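Local structure of maternal effect protein oskar (Drosophila melanogaster, 5A4A) at residues Thr62-Arg67 / Glu100-Leu105; Ile90-Pro95 / Ser183-Leu188; Lys153-His158 / Leu199-Thr204; Cys172-Pro177 / Ile193-Val198. The protein induces the germ line and germ plasm in Drosophila, and through its OSK domain, related to SGNH hydrolases, probably binds RNA. One frame throughout, in Å; residues are numbered along the deposited sequence.

Contact 1 of 4, residues Thr62-Arg67 / Glu100-Leu105; sequences TINGAR and EHDFRL. With SO4 (sulfate ion), chain G.
I63 lays its methyl CG2 on the backbone of D102, 3.5 Å from D102 C. Here two neighbouring helices of the SGNH-hydrolase-like OSK domain meet. Segments 63-67 and 100-105 of helices 63-71 and 96-112 run nearly parallel, 22° apart, their axes within 9.2 Å. The other branch of I63 ends in CD1, which meets F103 CB and the edge of the F103 ring. F141 of helix 132-148 adds to the same apolar cluster.

N64 brings its amide across the carboxylate of D102, the two planes 42° apart. They share no direct hydrogen bond. One water joins N64 N to D102 OD2, and a second joins N64 ND2 and D102 OD1 to a sulfate ion. N64 OD1 takes a hydrogen bond of 3.0 Å from R67 NH1, which comes from above the carbonyl plane.

R67 bends at chi3 (67°), which lays its guanidinium against L105. L105 CB sits over the centre of one face, 3.6 Å above the plane. R67 NH1 also forms a long salt bridge of 4.0 Å with D102 OD1. A leucine in place of R67 would probably leave D102 without this cationic mate and the sulfate without its two-pronged grip. That sulfate lies at the guanidinium edge: R67 NH2 reaches O2 at 2.8 Å in an almost straight bond.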
# COMPACT_ATOMS: atom_id res chain seq x y z
N THR A 62 -6.20 3.00 -4.98
CA THR A 62 -5.49 4.26 -5.08
C THR A 62 -5.59 4.98 -3.74
O THR A 62 -6.25 4.51 -2.81
CB THR A 62 -6.12 5.16 -6.14
OG1 THR A 62 -7.49 5.37 -5.79
CG2 THR A 62 -6.04 4.51 -7.54
N ILE A 63 -4.95 6.14 -3.65
CA ILE A 63 -5.05 6.97 -2.46
C ILE A 63 -6.51 7.34 -2.22
O ILE A 63 -7.01 7.20 -1.10
CB ILE A 63 -4.17 8.22 -2.57
CG1 ILE A 63 -2.69 7.84 -2.57
CG2 ILE A 63 -4.44 9.17 -1.41
CD1 ILE A 63 -1.78 8.92 -3.15
N ASN A 64 -7.21 7.78 -3.26
CA ASN A 64 -8.64 8.06 -3.16
C ASN A 64 -9.46 6.81 -2.82
O ASN A 64 -10.42 6.87 -2.05
CB ASN A 64 -9.18 8.74 -4.42
CG ASN A 64 -8.85 10.21 -4.45
OD1 ASN A 64 -8.27 10.75 -3.51
ND2 ASN A 64 -9.21 10.88 -5.55
N GLY A 65 -9.06 5.67 -3.39
CA GLY A 65 -9.68 4.41 -3.03
C GLY A 65 -9.55 4.12 -1.55
O GLY A 65 -10.48 3.62 -0.92
N ALA A 66 -8.38 4.43 -0.99
CA ALA A 66 -8.12 4.20 0.43
C ALA A 66 -8.98 5.13 1.27
O ALA A 66 -9.54 4.73 2.29
CB ALA A 66 -6.63 4.40 0.75
N ARG A 67 -9.10 6.38 0.83
CA ARG A 67 -9.96 7.36 1.50
C ARG A 67 -11.39 6.84 1.58
O ARG A 67 -12.03 6.91 2.63
CB ARG A 67 -9.91 8.70 0.75
CG ARG A 67 -8.61 9.50 0.93
CD ARG A 67 -8.55 10.72 0.00
NE ARG A 67 -9.54 11.74 0.34
CZ ARG A 67 -9.91 12.73 -0.48
NH1 ARG A 67 -9.38 12.82 -1.69
NH2 ARG A 67 -10.81 13.62 -0.08
N GLU A 100 -0.27 14.10 -4.43
CA GLU A 100 0.10 14.74 -3.17
C GLU A 100 -1.12 15.34 -2.49
O GLU A 100 -1.30 15.21 -1.27
CB GLU A 100 1.20 15.78 -3.42
CG GLU A 100 2.52 15.11 -3.80
CD GLU A 100 3.59 16.08 -4.25
OE1 GLU A 100 3.27 17.27 -4.46
OE2 GLU A 100 4.75 15.64 -4.41
N HIS A 101 -1.97 16.00 -3.27
CA HIS A 101 -3.23 16.53 -2.76
C HIS A 101 -4.09 15.45 -2.11
O HIS A 101 -4.61 15.62 -1.00
CB HIS A 101 -4.00 17.21 -3.90
CG HIS A 101 -5.40 17.60 -3.54
ND1 HIS A 101 -5.69 18.70 -2.77
CD2 HIS A 101 -6.59 17.02 -3.84
CE1 HIS A 101 -6.99 18.80 -2.62
NE2 HIS A 101 -7.56 17.79 -3.25
N ASP A 102 -4.25 14.32 -2.80
CA ASP A 102 -5.05 13.21 -2.28
C ASP A 102 -4.43 12.61 -1.02
O ASP A 102 -5.14 12.30 -0.06
CB ASP A 102 -5.19 12.10 -3.35
CG ASP A 102 -6.01 12.54 -4.54
OD1 ASP A 102 -6.66 13.60 -4.47
OD2 ASP A 102 -6.02 11.80 -5.56
N PHE A 103 -3.11 12.46 -1.01
CA PHE A 103 -2.43 11.90 0.14
C PHE A 103 -2.58 12.81 1.37
O PHE A 103 -2.82 12.33 2.48
CB PHE A 103 -0.95 11.64 -0.18
CG PHE A 103 -0.23 10.88 0.90
CD1 PHE A 103 -0.34 9.51 0.98
CD2 PHE A 103 0.54 11.55 1.85
CE1 PHE A 103 0.31 8.80 1.97
CE2 PHE A 103 1.19 10.85 2.85
CZ PHE A 103 1.08 9.48 2.91
N ARG A 104 -2.48 14.12 1.17
CA ARG A 104 -2.67 15.06 2.27
C ARG A 104 -4.07 14.91 2.86
O ARG A 104 -4.25 14.92 4.08
CB ARG A 104 -2.40 16.49 1.79
CG ARG A 104 -2.71 17.59 2.78
CD ARG A 104 -2.40 18.95 2.16
NE ARG A 104 -0.98 19.27 2.20
CZ ARG A 104 -0.15 19.22 1.16
NH1 ARG A 104 -0.59 18.85 -0.04
NH2 ARG A 104 1.13 19.54 1.32
N LEU A 105 -5.06 14.71 1.99
CA LEU A 105 -6.43 14.49 2.45
C LEU A 105 -6.65 13.13 3.13
O LEU A 105 -7.47 13.03 4.04
CB LEU A 105 -7.42 14.69 1.30
CG LEU A 105 -7.53 16.12 0.78
CD1 LEU A 105 -8.46 16.18 -0.42
CD2 LEU A 105 -7.98 17.07 1.88
S SO4 G . -11.35 15.78 -3.11
O1 SO4 G . -12.49 15.42 -3.96
O2 SO4 G . -11.75 15.65 -1.71
O3 SO4 G . -10.23 14.89 -3.41
O4 SO4 G . -10.94 17.16 -3.37
O HOH W 1 -6.04 8.89 -5.70
O HOH W 2 -8.99 14.04 -5.86

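Contact 2 of 4, residues Ile90-Pro95 / Ser183-Leu188; sequences IMRGKP and SKEPYL. With SO4 (sulfate ion), chain D.
M91 and Y187 form a Met-aromatic contact, the tightly packed part of this junction. It joins the end of helix 87-91 to the loop before helix 192-204 in the SGNH-like fold. The M91 chain bends at chi3 (72°), which swings methyl CE over one face of the Y187 ring. M91 CE stands 3.8 Å from the Y187 ring centroid as a CH-pi contact. M91 SD lies over the Y187 ring too, 4.1 Å from its centroid. M91 CE also touches P186 O, and E185 CB packs on M91 CE at 3.6 Å.

The helix closes with a Schellman motif at G93. Away from the ring the contact is looser and more polar. R92 and K184 are exposed, and a sulfate ion, probably from the crystallisation liquor, lies between the segments. K184 binds it through both backbone N and NZ. S183 OG donates to its O3.

E185 links the two parts. Its CG, set by chi1 (-79°), lies 3.5 Å from M91 O, and the bend at chi2 turns the carboxylate toward the sulfate and K184 NZ, its weak salt-bridge partner. A glycine in place of E185 would probably open a gap beside M91 CE and leave K184 without its acidic mate. On the other segment, R92 NE donates to sulfate O3 at 2.7 Å with an N-H...O angle of 140°.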
# COMPACT_ATOMS: atom_id res chain seq x y z
N ILE A 90 0.39 6.18 -9.31
CA ILE A 90 1.54 6.44 -10.17
C ILE A 90 1.46 5.61 -11.44
O ILE A 90 1.66 6.13 -12.53
CB ILE A 90 2.87 6.20 -9.42
CG1 ILE A 90 3.05 7.31 -8.39
CG2 ILE A 90 4.04 6.16 -10.40
CD1 ILE A 90 4.33 7.24 -7.59
N MET A 91 1.12 4.33 -11.31
CA MET A 91 0.96 3.47 -12.49
C MET A 91 -0.16 3.93 -13.44
O MET A 91 -0.06 3.74 -14.66
CB MET A 91 0.75 2.01 -12.09
CG MET A 91 1.91 1.45 -11.29
SD MET A 91 1.61 -0.16 -10.55
CE MET A 91 1.66 -1.15 -12.04
N ARG A 92 -1.23 4.52 -12.89
CA ARG A 92 -2.34 5.01 -13.71
C ARG A 92 -2.02 6.37 -14.32
O ARG A 92 -2.82 6.91 -15.10
CB ARG A 92 -3.63 5.13 -12.89
CG ARG A 92 -4.26 3.80 -12.53
CD ARG A 92 -5.58 3.96 -11.76
NE ARG A 92 -6.09 2.66 -11.34
CZ ARG A 92 -7.16 2.46 -10.58
NH1 ARG A 92 -7.88 3.49 -10.14
NH2 ARG A 92 -7.52 1.22 -10.27
N GLY A 93 -0.88 6.93 -13.95
CA GLY A 93 -0.42 8.18 -14.51
C GLY A 93 -1.13 9.40 -13.95
O GLY A 93 -1.24 10.42 -14.63
N LYS A 94 -1.62 9.31 -12.72
CA LYS A 94 -2.21 10.48 -12.07
C LYS A 94 -1.13 11.56 -11.91
O LYS A 94 0.03 11.24 -11.67
CB LYS A 94 -2.84 10.14 -10.72
CG LYS A 94 -4.12 9.29 -10.82
CD LYS A 94 -5.01 9.49 -9.60
CE LYS A 94 -6.08 8.40 -9.49
NZ LYS A 94 -6.98 8.62 -8.32
N PRO A 95 -1.51 12.83 -12.10
CA PRO A 95 -0.54 13.91 -11.92
C PRO A 95 -0.00 13.91 -10.50
O PRO A 95 -0.76 13.68 -9.55
CB PRO A 95 -1.37 15.17 -12.17
CG PRO A 95 -2.55 14.72 -12.96
CD PRO A 95 -2.84 13.32 -12.52
N SER A 183 -6.45 -3.50 -11.75
CA SER A 183 -5.74 -2.57 -12.62
C SER A 183 -5.25 -3.24 -13.90
O SER A 183 -4.93 -4.42 -13.91
CB SER A 183 -4.56 -1.94 -11.86
OG SER A 183 -3.77 -1.13 -12.72
N LYS A 184 -5.16 -2.47 -14.99
CA LYS A 184 -4.71 -3.02 -16.27
C LYS A 184 -3.19 -2.95 -16.46
O LYS A 184 -2.66 -3.56 -17.38
CB LYS A 184 -5.40 -2.31 -17.43
CG LYS A 184 -4.97 -0.86 -17.62
CD LYS A 184 -5.65 -0.24 -18.83
CE LYS A 184 -5.17 1.18 -19.06
NZ LYS A 184 -5.60 2.09 -17.97
N GLU A 185 -2.48 -2.22 -15.60
CA GLU A 185 -1.02 -2.15 -15.71
C GLU A 185 -0.40 -3.42 -15.16
O GLU A 185 -0.88 -3.98 -14.17
CB GLU A 185 -0.45 -0.95 -14.93
CG GLU A 185 -0.58 0.38 -15.64
CD GLU A 185 -1.99 0.92 -15.61
OE1 GLU A 185 -2.66 0.79 -14.56
OE2 GLU A 185 -2.43 1.48 -16.64
N PRO A 186 0.70 -3.87 -15.76
CA PRO A 186 1.37 -5.09 -15.31
C PRO A 186 2.20 -4.84 -14.06
O PRO A 186 2.81 -3.77 -13.90
CB PRO A 186 2.28 -5.45 -16.48
CG PRO A 186 2.57 -4.12 -17.14
CD PRO A 186 1.31 -3.31 -16.98
N TYR A 187 2.23 -5.83 -13.17
CA TYR A 187 2.92 -5.71 -11.89
C TYR A 187 4.09 -6.67 -11.87
O TYR A 187 3.95 -7.81 -12.28
CB TYR A 187 1.96 -6.09 -10.75
CG TYR A 187 1.04 -4.97 -10.33
CD1 TYR A 187 0.13 -4.41 -11.21
CD2 TYR A 187 1.10 -4.47 -9.04
CE1 TYR A 187 -0.71 -3.38 -10.82
CE2 TYR A 187 0.27 -3.44 -8.63
CZ TYR A 187 -0.63 -2.90 -9.52
OH TYR A 187 -1.45 -1.87 -9.10
N LEU A 188 5.25 -6.20 -11.41
CA LEU A 188 6.39 -7.08 -11.17
C LEU A 188 6.52 -7.26 -9.66
O LEU A 188 6.93 -6.33 -8.94
CB LEU A 188 7.69 -6.49 -11.75
CG LEU A 188 8.85 -7.50 -11.82
CD1 LEU A 188 8.50 -8.60 -12.84
CD2 LEU A 188 10.17 -6.83 -12.18
S SO4 D . -6.19 1.07 -14.32
O1 SO4 D . -5.19 1.73 -15.16
O2 SO4 D . -6.77 -0.07 -15.03
O3 SO4 D . -5.55 0.64 -13.07
O4 SO4 D . -7.25 2.01 -14.00

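Contact 3 of 4, residues Lys153-His158 / Leu199-Thr204; sequences KVIDIH and LQVIET
V201 presses its CG1 methyl against D156 O and I155, where the backbone leaves strand 154-155. This branch stands anti to the backbone N (chi1 168°) and points into the angle between I155 and I157. V201 CG1 comes to 3.5 Å from D156 O and 3.8 Å from I155 CG2.

I155 can be followed outward from CB, which points toward helix 192-204. At CB the side chain forks. The short branch, CG2, meets V201 CG1 and also lies 4.1 Å from V201 O. The two side chains slide past each other in opposite directions. The long branch leaves through CG1, which stands anti to the carbonyl carbon and carries the chain along the helix. Its tip, CD1, meets the next residue of the helix: it lies 4.1 Å from I202 O and 4.2 Å from I202 CG2. The fork of I155 touches two successive helix residues. I118 and T120 of strand 116-120 also touch this side chain.

I157 continues the apolar seam. Its CG2 packs against I202 CG1 at 3.8 Å, the two side chains crossing obliquely, and touches V201 CG1 more distantly. No hydrogen bond crosses between the segments. The polar end of D156 turns elsewhere, to S159 and N121. N121 also accepts from I157 N and so ties this segment to the end of the neighbouring strand. On the helix, T204 OG1 donates to Q200 O at 2.7 Å.

This is a helix packed on the edge strand of a mixed sheet, paired in parallel with 116-120, consistent with the three-layer alpha/beta/alpha fold of SGNH hydrolases.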
# COMPACT_ATOMS: atom_id res chain seq x y z
N LYS A 153 5.27 8.14 12.06
CA LYS A 153 6.30 7.17 11.72
C LYS A 153 6.34 6.93 10.21
O LYS A 153 5.32 6.59 9.60
CB LYS A 153 6.07 5.87 12.48
CG LYS A 153 7.13 4.81 12.25
CD LYS A 153 8.47 5.21 12.88
CE LYS A 153 9.45 4.04 12.76
NZ LYS A 153 10.73 4.33 13.47
N VAL A 154 7.52 7.11 9.62
CA VAL A 154 7.71 6.89 8.19
C VAL A 154 8.82 5.87 7.97
O VAL A 154 9.95 6.06 8.41
CB VAL A 154 8.06 8.19 7.45
CG1 VAL A 154 8.38 7.89 5.99
CG2 VAL A 154 6.91 9.19 7.57
N ILE A 155 8.48 4.77 7.30
CA ILE A 155 9.41 3.68 7.09
C ILE A 155 9.87 3.64 5.64
O ILE A 155 9.06 3.51 4.72
CB ILE A 155 8.73 2.34 7.45
CG1 ILE A 155 8.27 2.40 8.91
CG2 ILE A 155 9.67 1.16 7.19
CD1 ILE A 155 7.42 1.22 9.34
N ASP A 156 11.18 3.74 5.44
CA ASP A 156 11.75 3.70 4.10
C ASP A 156 11.97 2.25 3.65
O ASP A 156 12.98 1.63 4.02
CB ASP A 156 13.04 4.53 4.07
CG ASP A 156 13.88 4.32 2.80
OD1 ASP A 156 13.35 3.90 1.75
OD2 ASP A 156 15.09 4.59 2.87
N ILE A 157 11.04 1.71 2.87
CA ILE A 157 11.23 0.39 2.28
C ILE A 157 11.88 0.45 0.90
O ILE A 157 12.35 -0.56 0.38
CB ILE A 157 9.90 -0.43 2.17
CG1 ILE A 157 8.89 0.26 1.26
CG2 ILE A 157 9.31 -0.69 3.56
CD1 ILE A 157 7.73 -0.66 0.80
N HIS A 158 11.85 1.64 0.29
CA HIS A 158 12.43 1.84 -1.04
C HIS A 158 13.91 1.44 -1.08
O HIS A 158 14.35 0.74 -1.99
CB HIS A 158 12.26 3.30 -1.48
CG HIS A 158 12.67 3.55 -2.90
ND1 HIS A 158 13.95 3.96 -3.24
CD2 HIS A 158 11.99 3.47 -4.06
CE1 HIS A 158 14.03 4.10 -4.55
NE2 HIS A 158 12.85 3.81 -5.07
N LEU A 199 9.55 -6.92 4.57
CA LEU A 199 8.93 -7.29 5.83
C LEU A 199 9.87 -6.99 7.01
O LEU A 199 9.45 -6.44 8.02
CB LEU A 199 8.51 -8.77 5.82
CG LEU A 199 7.82 -9.28 7.09
CD1 LEU A 199 6.55 -8.50 7.38
CD2 LEU A 199 7.53 -10.80 7.00
N GLN A 200 11.14 -7.34 6.86
CA GLN A 200 12.10 -7.08 7.93
C GLN A 200 12.38 -5.60 8.15
O GLN A 200 12.58 -5.17 9.29
CB GLN A 200 13.38 -7.88 7.70
CG GLN A 200 13.13 -9.39 7.77
CD GLN A 200 12.53 -9.81 9.11
OE1 GLN A 200 12.96 -9.35 10.17
NE2 GLN A 200 11.52 -10.67 9.06
N VAL A 201 12.39 -4.80 7.09
CA VAL A 201 12.56 -3.36 7.28
C VAL A 201 11.39 -2.78 8.09
O VAL A 201 11.59 -1.95 8.98
CB VAL A 201 12.68 -2.60 5.94
CG1 VAL A 201 12.56 -1.09 6.16
CG2 VAL A 201 14.00 -2.92 5.26
N ILE A 202 10.18 -3.23 7.77
CA ILE A 202 8.98 -2.74 8.47
C ILE A 202 9.00 -3.17 9.93
O ILE A 202 8.80 -2.35 10.83
CB ILE A 202 7.68 -3.23 7.78
CG1 ILE A 202 7.57 -2.64 6.37
CG2 ILE A 202 6.45 -2.85 8.63
CD1 ILE A 202 6.43 -3.27 5.52
N GLU A 203 9.27 -4.45 10.18
CA GLU A 203 9.25 -4.95 11.55
C GLU A 203 10.32 -4.29 12.41
O GLU A 203 10.06 -3.88 13.54
CB GLU A 203 9.44 -6.47 11.59
CG GLU A 203 8.27 -7.27 11.02
CD GLU A 203 8.29 -8.71 11.48
OE1 GLU A 203 9.13 -9.05 12.33
OE2 GLU A 203 7.47 -9.52 11.00
N THR A 204 11.54 -4.20 11.88
CA THR A 204 12.65 -3.69 12.68
C THR A 204 12.48 -2.20 12.97
O THR A 204 13.00 -1.69 13.96
CB THR A 204 14.00 -3.97 12.01
OG1 THR A 204 14.03 -3.37 10.71
CG2 THR A 204 14.20 -5.47 11.87

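Contact 4 of 4, residues Cys172-Pro177 / Ile193-Val198. With SO4 (sulfate ion), chain C; SO4 (sulfate ion), chain B.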
# COMPACT_ATOMS: atom_id res chain seq x y z
N CYS A 172 15.64 -9.22 -6.25
CA CYS A 172 14.55 -9.15 -5.27
C CYS A 172 13.18 -9.17 -5.93
O CYS A 172 12.15 -9.00 -5.25
CB CYS A 172 14.68 -7.88 -4.43
SG CYS A 172 16.11 -7.87 -3.33
N PHE A 173 13.15 -9.34 -7.25
CA PHE A 173 11.89 -9.33 -7.99
C PHE A 173 11.75 -10.62 -8.76
O PHE A 173 12.73 -11.29 -9.08
CB PHE A 173 11.82 -8.14 -8.94
CG PHE A 173 11.63 -6.83 -8.25
CD1 PHE A 173 12.68 -6.21 -7.59
CD2 PHE A 173 10.38 -6.22 -8.25
CE1 PHE A 173 12.50 -5.00 -6.94
CE2 PHE A 173 10.18 -5.02 -7.62
CZ PHE A 173 11.25 -4.40 -6.95
N GLN A 174 10.50 -10.95 -9.07
CA GLN A 174 10.18 -12.09 -9.93
C GLN A 174 10.64 -11.82 -11.36
O GLN A 174 10.96 -10.68 -11.71
CB GLN A 174 8.68 -12.37 -9.86
CG GLN A 174 8.27 -12.93 -8.49
CD GLN A 174 6.79 -13.22 -8.36
OE1 GLN A 174 5.97 -12.74 -9.15
NE2 GLN A 174 6.44 -14.00 -7.34
N ALA A 175 10.68 -12.86 -12.19
CA ALA A 175 11.22 -12.76 -13.55
C ALA A 175 10.28 -12.07 -14.53
O ALA A 175 10.73 -11.35 -15.43
CB ALA A 175 11.61 -14.14 -14.07
N SER A 176 8.98 -12.29 -14.35
CA SER A 176 7.98 -11.82 -15.31
C SER A 176 6.84 -11.09 -14.62
O SER A 176 6.48 -11.42 -13.50
CB SER A 176 7.40 -12.99 -16.11
OG SER A 176 8.42 -13.77 -16.70
N PRO A 177 6.25 -10.10 -15.30
CA PRO A 177 5.12 -9.38 -14.72
C PRO A 177 3.85 -10.21 -14.73
O PRO A 177 3.75 -11.23 -15.44
CB PRO A 177 4.95 -8.17 -15.65
CG PRO A 177 6.18 -8.16 -16.53
CD PRO A 177 6.61 -9.57 -16.63
N ILE A 193 13.05 -13.32 -1.62
CA ILE A 193 14.09 -12.47 -1.02
C ILE A 193 13.58 -11.03 -0.83
O ILE A 193 13.77 -10.43 0.23
CB ILE A 193 15.36 -12.47 -1.90
CG1 ILE A 193 15.92 -13.89 -2.02
CG2 ILE A 193 16.40 -11.51 -1.36
CD1 ILE A 193 16.94 -14.05 -3.14
N GLY A 194 12.94 -10.50 -1.86
CA GLY A 194 12.38 -9.16 -1.82
C GLY A 194 11.33 -9.00 -0.74
O GLY A 194 11.37 -8.03 0.02
N ARG A 195 10.39 -9.94 -0.67
CA ARG A 195 9.36 -9.88 0.36
C ARG A 195 9.95 -9.91 1.75
O ARG A 195 9.51 -9.18 2.63
CB ARG A 195 8.37 -11.04 0.18
CG ARG A 195 7.54 -10.97 -1.07
CD ARG A 195 6.43 -12.02 -1.07
NE ARG A 195 6.90 -13.41 -0.99
CZ ARG A 195 7.22 -14.15 -2.05
NH1 ARG A 195 7.20 -13.63 -3.26
NH2 ARG A 195 7.59 -15.42 -1.90
N GLN A 196 10.93 -10.76 1.97
CA GLN A 196 11.51 -10.83 3.30
C GLN A 196 12.29 -9.57 3.65
O GLN A 196 12.22 -9.12 4.79
CB GLN A 196 12.36 -12.10 3.51
CG GLN A 196 12.48 -12.50 5.00
CD GLN A 196 11.11 -12.70 5.69
OE1 GLN A 196 10.91 -12.25 6.81
NE2 GLN A 196 10.19 -13.40 5.01
N ARG A 197 12.98 -8.96 2.69
CA ARG A 197 13.67 -7.69 2.95
C ARG A 197 12.70 -6.59 3.38
O ARG A 197 12.97 -5.86 4.33
CB ARG A 197 14.51 -7.24 1.75
CG ARG A 197 15.81 -8.03 1.58
CD ARG A 197 16.51 -7.71 0.25
NE ARG A 197 17.16 -6.40 0.25
CZ ARG A 197 18.39 -6.19 0.70
NH1 ARG A 197 19.10 -7.19 1.20
NH2 ARG A 197 18.91 -4.97 0.67
N VAL A 198 11.58 -6.47 2.67
CA VAL A 198 10.58 -5.43 2.96
C VAL A 198 9.96 -5.68 4.33
O VAL A 198 9.86 -4.76 5.15
CB VAL A 198 9.48 -5.37 1.90
CG1 VAL A 198 8.30 -4.51 2.38
CG2 VAL A 198 10.04 -4.84 0.58
S SO4 C . 8.55 -15.79 -11.85
O1 SO4 C . 8.76 -17.00 -12.64
O2 SO4 C . 7.54 -16.05 -10.82
O3 SO4 C . 9.82 -15.43 -11.22
O4 SO4 C . 8.07 -14.72 -12.72
S SO4 B . 8.96 -16.37 -5.37
O1 SO4 B . 8.87 -17.16 -6.60
O2 SO4 B . 8.15 -16.99 -4.33
O3 SO4 B . 10.34 -16.31 -4.92
O4 SO4 B . 8.44 -15.04 -5.66
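Backbone contact comes first: C172 O meets G194 CA in a CA-H...O contact of 3.4 Å. The CA atoms of C172 and G194 are 4.1 Å apart. A side chain on G194 would point at the loop, and its CB would collide with C172 O. Backbone hydrogen bonds between C172 and N191 hold the loop at this end of the helix.

Apolar and sulfur contacts lie beside it. C172 SG stands anti to its carbonyl carbon (chi1 -68°), which turns it along the helix. C172 SG touches I193 CG2 at 4.1 Å and R197 CD at 3.6 Å. The R197 guanidinium continues past the sulfur, and its NE bonds to C160 O. In the SGNH-like OSK domain, these contacts seat the loop on the first turns of the C-terminal helix 192-204.

The polar contacts pass through a sulfate ion, probably from the crystallisation liquor. The extended Q174 chain brings NE2 to its O4 at 2.8 Å. R195 NH1 donates to the same oxygen, and R195 NH2 grips O2 at 2.9 Å. The sulfate lies at the edge of the R195 guanidinium, in its plane. E40 forms a salt bridge with R195 NE. A second sulfate takes a nearly straight hydrogen bond of 174° from A175 N to its O3.

All four contacts lie in one OSK domain. Contact 1 comes first along the chain and crosses contact 2, whose second segment follows much later. They touch where T62 CG2 meets R92 NH1, their centres 15 Å apart. Contact 3 opens after contact 1 closes, and both segments of contact 4 lie between those of contact 3. Contacts 3 and 4 share helix 192-204, and I157 touches V198 between them. L188 packs against the loop of contact 4, linking it to contact 2, about 18 Å away between centres. Contacts 1 and 4 lie on opposite sides of the chain's centre, their centres about 26 Å apart. Together they tie early helices, sheet edge and C-terminal helix together.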